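Local coordinates for UPF0230 protein TM1468 (Thermotoga maritima, PDB 1VPV), which binds long-chain fatty acids such as palmitate and may serve in lipid transport or fatty acid metabolism, at residues 128-133 with 163-168; 213-218 with 229-234. One frame throughout, in Å; residues are numbered along the deposited sequence.

Contact 1 (128-133 with 163-168); sequences VDTLLA and ERMKNK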
# COMPACT_ATOMS: atom_id res chain seq x y z
N VAL A 128 -13.81 -1.00 3.11
CA VAL A 128 -13.60 -0.56 1.75
C VAL A 128 -12.49 -1.37 1.09
O VAL A 128 -11.33 -1.43 1.60
CB VAL A 128 -13.22 0.93 1.70
CG1 VAL A 128 -12.95 1.38 0.26
CG2 VAL A 128 -14.34 1.74 2.26
N ASP A 129 -12.88 -2.04 -0.00
CA ASP A 129 -11.97 -2.73 -0.92
C ASP A 129 -11.27 -1.68 -1.79
O ASP A 129 -11.80 -1.29 -2.81
CB ASP A 129 -12.73 -3.72 -1.84
CG ASP A 129 -11.77 -4.57 -2.74
OD1 ASP A 129 -10.54 -4.38 -2.65
OD2 ASP A 129 -12.23 -5.45 -3.52
N THR A 130 -10.06 -1.26 -1.43
CA THR A 130 -9.39 -0.20 -2.15
C THR A 130 -8.96 -0.57 -3.57
O THR A 130 -8.62 0.32 -4.33
CB THR A 130 -8.08 0.25 -1.48
OG1 THR A 130 -7.20 -0.87 -1.41
CG2 THR A 130 -8.35 0.77 -0.10
N LEU A 131 -8.90 -1.87 -3.89
CA LEU A 131 -8.31 -2.33 -5.16
C LEU A 131 -6.86 -1.82 -5.34
O LEU A 131 -6.38 -1.64 -6.45
CB LEU A 131 -9.17 -1.95 -6.38
CG LEU A 131 -10.64 -2.43 -6.33
CD1 LEU A 131 -11.40 -1.93 -7.55
CD2 LEU A 131 -10.81 -3.97 -6.21
N LEU A 132 -6.17 -1.60 -4.23
CA LEU A 132 -4.79 -1.18 -4.30
C LEU A 132 -3.97 -1.99 -3.34
O LEU A 132 -4.39 -3.06 -2.87
CB LEU A 132 -4.67 0.31 -4.06
CG LEU A 132 -5.44 1.17 -5.09
CD1 LEU A 132 -5.63 2.54 -4.53
CD2 LEU A 132 -4.74 1.20 -6.43
N ALA A 133 -2.74 -1.52 -3.13
CA ALA A 133 -1.84 -2.11 -2.18
C ALA A 133 -0.71 -1.13 -1.91
O ALA A 133 -0.52 -0.19 -2.69
CB ALA A 133 -1.32 -3.40 -2.70
N GLU A 163 -16.07 7.69 -5.89
CA GLU A 163 -15.93 8.53 -7.07
C GLU A 163 -14.47 8.71 -7.46
O GLU A 163 -14.12 8.60 -8.61
CB GLU A 163 -16.52 9.92 -6.84
CG GLU A 163 -18.00 9.96 -6.68
CD GLU A 163 -18.47 11.21 -5.94
OE1 GLU A 163 -17.95 12.32 -6.25
OE2 GLU A 163 -19.35 11.07 -5.05
N ARG A 164 -13.62 9.00 -6.49
CA ARG A 164 -12.23 9.25 -6.79
C ARG A 164 -11.45 8.02 -7.24
O ARG A 164 -10.69 8.10 -8.22
CB ARG A 164 -11.57 10.00 -5.64
CG ARG A 164 -12.12 11.43 -5.61
CD ARG A 164 -11.39 12.36 -4.74
NE ARG A 164 -10.00 12.48 -5.15
CZ ARG A 164 -9.03 12.92 -4.37
NH1 ARG A 164 -9.27 13.33 -3.12
NH2 ARG A 164 -7.81 12.98 -4.86
N MSE A 165 -11.69 6.89 -6.59
CA MSE A 165 -11.18 5.60 -7.04
C MSE A 165 -11.64 5.30 -8.44
O MSE A 165 -10.86 4.84 -9.25
CB MSE A 165 -11.61 4.46 -6.13
CG MSE A 165 -10.70 4.30 -4.91
SE MSE A 165 -11.56 3.31 -3.40
CE MSE A 165 -10.21 3.73 -1.87
N LYS A 166 -12.91 5.55 -8.75
CA LYS A 166 -13.40 5.26 -10.09
C LYS A 166 -12.84 6.20 -11.16
O LYS A 166 -12.76 5.82 -12.33
CB LYS A 166 -14.92 5.20 -10.13
CG LYS A 166 -15.41 3.84 -9.67
CD LYS A 166 -16.92 3.80 -9.51
CE LYS A 166 -17.35 2.49 -8.84
NZ LYS A 166 -18.82 2.52 -8.59
N ASN A 167 -12.47 7.42 -10.77
CA ASN A 167 -11.66 8.31 -11.60
C ASN A 167 -10.17 7.95 -11.60
O ASN A 167 -9.38 8.61 -12.25
CB ASN A 167 -11.82 9.76 -11.13
CG ASN A 167 -12.92 10.50 -11.87
OD1 ASN A 167 -12.90 10.63 -13.10
ND2 ASN A 167 -13.88 11.02 -11.12
N LYS A 168 -9.76 6.93 -10.86
CA LYS A 168 -8.34 6.52 -10.85
C LYS A 168 -7.44 7.64 -10.32
O LYS A 168 -6.32 7.86 -10.84
CB LYS A 168 -7.87 6.09 -12.27
CG LYS A 168 -8.83 5.19 -13.10
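Met165, a selenomethionine in this crystal, reaches from the last turn of its helix to Thr130 and Val128 and makes its closest approaches with its terminal methyl. Its CE lies 3.9 Å from Thr130 CG2 and 4.2 Å from Val128 CG1, touching the two residues that flank Asp129 in sequence, and the side chains cross obliquely. The chain is extended beyond CG (chi2 159°, chi3 -167°), which carries the methyl to the strand, although the nearest CA atoms, of Thr130 and Met165, stay 7.8 Å apart. No hydrogen bond spans the two segments, an example of how one flexible side chain can bridge two secondary-structure elements by apolar contact alone.

The methyl and hydroxyl of Thr130 do separate work. With chi1 at 60°, OG1 sits between the backbone N and the carbonyl carbon, while CG2 is left for Met165. The hydroxyl bonds to the carbonyl oxygen of Thr102 and closes an ST turn by accepting from Leu132 N at 3.1 Å. Replacing Thr130 by an alanine removes both branches, and would probably leave Leu132 N and the carbonyl of Thr102 without the hydroxyl and the Met165 methyl with a gap beside it. The preceding residue builds a matching Asx turn, Leu131 N meeting Asp129 OD1 at 3.2 Å from above the carboxylate plane, and Ser105 binds the other carboxylate oxygen. In segment 163-168, Lys168 ends the helix in a Schellman motif.

Helix 154-166 is thus laid against the C-terminal part of strand 125-129, which pairs in parallel with strand 97-102. Pro140 of helix 138-149 and Phe170 of strand 170-176 also touch Met165.

Contact 2 (213-218 with 229-234); sequences IPYRKV and IEKLRE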
# COMPACT_ATOMS: atom_id res chain seq x y z
N ILE A 213 -0.15 -5.66 -12.92
CA ILE A 213 0.09 -5.71 -14.34
C ILE A 213 1.51 -5.23 -14.67
O ILE A 213 1.80 -4.04 -14.57
CB ILE A 213 -0.91 -4.82 -15.06
CG1 ILE A 213 -2.32 -5.05 -14.49
CG2 ILE A 213 -0.80 -5.04 -16.62
CD1 ILE A 213 -2.92 -6.41 -14.76
N PRO A 214 2.38 -6.15 -15.08
CA PRO A 214 3.69 -5.73 -15.61
C PRO A 214 3.42 -5.06 -16.93
O PRO A 214 2.63 -5.58 -17.71
CB PRO A 214 4.47 -7.04 -15.85
CG PRO A 214 3.58 -8.16 -15.41
CD PRO A 214 2.18 -7.61 -15.14
N TYR A 215 4.02 -3.92 -17.19
CA TYR A 215 3.77 -3.25 -18.47
C TYR A 215 5.04 -2.89 -19.27
O TYR A 215 4.96 -2.55 -20.44
CB TYR A 215 2.86 -2.04 -18.23
CG TYR A 215 3.54 -0.93 -17.50
CD1 TYR A 215 3.54 -0.88 -16.12
CD2 TYR A 215 4.22 0.06 -18.21
CE1 TYR A 215 4.18 0.15 -15.45
CE2 TYR A 215 4.88 1.07 -17.55
CZ TYR A 215 4.85 1.12 -16.18
OH TYR A 215 5.48 2.17 -15.53
N ARG A 216 6.22 -2.97 -18.64
CA ARG A 216 7.47 -2.65 -19.32
C ARG A 216 8.67 -3.33 -18.67
O ARG A 216 8.72 -3.48 -17.46
CB ARG A 216 7.69 -1.14 -19.32
CG ARG A 216 8.32 -0.62 -20.56
CD ARG A 216 8.11 0.85 -20.67
NE ARG A 216 9.02 1.45 -21.63
CZ ARG A 216 9.23 2.76 -21.76
NH1 ARG A 216 8.59 3.63 -20.98
NH2 ARG A 216 10.09 3.21 -22.68
N LYS A 217 9.60 -3.76 -19.50
CA LYS A 217 10.91 -4.23 -19.06
C LYS A 217 11.87 -3.22 -19.60
O LYS A 217 11.84 -2.91 -20.79
CB LYS A 217 11.28 -5.58 -19.67
CG LYS A 217 10.26 -6.68 -19.44
CD LYS A 217 10.40 -7.86 -20.46
CE LYS A 217 11.38 -8.92 -19.95
NZ LYS A 217 11.32 -10.19 -20.75
N VAL A 218 12.73 -2.70 -18.76
CA VAL A 218 13.78 -1.81 -19.22
C VAL A 218 15.09 -2.23 -18.53
O VAL A 218 15.10 -3.18 -17.70
CB VAL A 218 13.43 -0.36 -18.87
CG1 VAL A 218 12.07 0.02 -19.41
CG2 VAL A 218 13.48 -0.16 -17.37
N ILE A 229 6.97 7.11 -14.55
CA ILE A 229 6.44 8.43 -14.72
C ILE A 229 5.70 8.50 -16.05
O ILE A 229 4.67 9.15 -16.12
CB ILE A 229 7.55 9.51 -14.62
CG1 ILE A 229 8.04 9.58 -13.16
CG2 ILE A 229 7.03 10.89 -15.07
CD1 ILE A 229 9.32 10.35 -12.99
N GLU A 230 6.20 7.82 -17.08
CA GLU A 230 5.47 7.77 -18.36
C GLU A 230 4.14 7.03 -18.22
O GLU A 230 3.16 7.42 -18.83
CB GLU A 230 6.33 7.20 -19.51
CG GLU A 230 7.54 8.06 -19.83
CD GLU A 230 8.33 7.60 -21.05
OE1 GLU A 230 7.81 7.75 -22.19
OE2 GLU A 230 9.49 7.14 -20.88
N LYS A 231 4.09 5.99 -17.40
CA LYS A 231 2.82 5.31 -17.15
C LYS A 231 1.80 6.23 -16.47
O LYS A 231 0.65 6.31 -16.90
CB LYS A 231 3.03 4.03 -16.34
CG LYS A 231 1.75 3.43 -15.73
CD LYS A 231 0.65 3.08 -16.76
CE LYS A 231 0.94 1.80 -17.51
NZ LYS A 231 0.06 1.58 -18.70
N LEU A 232 2.22 6.93 -15.43
CA LEU A 232 1.37 7.93 -14.79
C LEU A 232 0.86 8.97 -15.79
O LEU A 232 -0.29 9.42 -15.72
CB LEU A 232 2.15 8.64 -13.69
CG LEU A 232 1.49 9.86 -13.06
CD1 LEU A 232 0.29 9.43 -12.24
CD2 LEU A 232 2.47 10.62 -12.18
N ARG A 233 1.73 9.34 -16.74
CA ARG A 233 1.43 10.38 -17.68
C ARG A 233 0.38 9.94 -18.72
O ARG A 233 -0.14 10.76 -19.47
CB ARG A 233 2.71 10.82 -18.38
CG ARG A 233 2.61 12.16 -19.06
CD ARG A 233 3.86 12.50 -19.87
NE ARG A 233 5.10 12.11 -19.19
CZ ARG A 233 6.26 11.88 -19.80
NH1 ARG A 233 6.38 12.03 -21.12
NH2 ARG A 233 7.32 11.50 -19.08
N GLU A 234 0.08 8.66 -18.77
CA GLU A 234 -0.91 8.18 -19.72
C GLU A 234 -2.29 8.74 -19.45
O GLU A 234 -3.05 8.91 -20.39
CB GLU A 234 -0.95 6.66 -19.78
CG GLU A 234 0.27 6.09 -20.48
CD GLU A 234 0.28 4.56 -20.53
OE1 GLU A 234 -0.73 3.92 -20.14
OE2 GLU A 234 1.31 4.01 -20.96
O HOH W 1 9.34 5.87 -24.21
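A lysine lies folded over a tyrosine ring: Lys231 CE sits above the centre of the Tyr215 ring, 3.7 Å from its centroid, in a CH-pi contact. Bends at chi2 (58°) and chi3 (77°) curl the aliphatic chain back so that CE lies over this face. Nearer the backbone, Lys231 CB meets the phenol end, 3.2 Å from Tyr215 OH. NZ rises farther from the ring, 4.8 Å from its centroid and still over the face, in a cation-pi contact, and closes a salt bridge with Glu234 OE1 at 2.9 Å. Tyr215 OH is hydrogen-bonded to the carbonyl oxygen of Ala227, which ties the phenol to the helix as well.

Nearer the solvent, Arg216 NH1 and Glu230 OE2 form a long salt bridge of 3.6 Å, with their flat groups turned 79° apart. A water spans the same pair, donating to Glu230 OE1 and weakly held by Arg216 NH2. Tyr215 and Arg216 both face Cys204 in a classic β-bulge, and the side chains of both start out toward the helix.

The contact fastens helix 220-232 back onto strand 211-219, the edge strand that leads into it; Ile173 of strand 170-176 touches both Tyr215 and Lys231.

Overall arrangement
The two contacts follow one another along the chain, contact 1 closing before contact 2 opens, with centres about 19 Å apart and nearest atoms about 7 Å apart. Each sets the C-terminal part of a helix against a strand, but in different sheets: contact 1 on strand 125-129 of the sheet that includes 15-20 and 97-102, contact 2 on the edge strand 211-219 of the second mixed sheet. Strand 170-176 of that second sheet links them, since its residues touch side chains of both. The bound palmitate lies about 10 Å from the side chains of Thr130 and Tyr215, consistent with both contacts being part of the scaffold around the fatty acid rather than of its binding site.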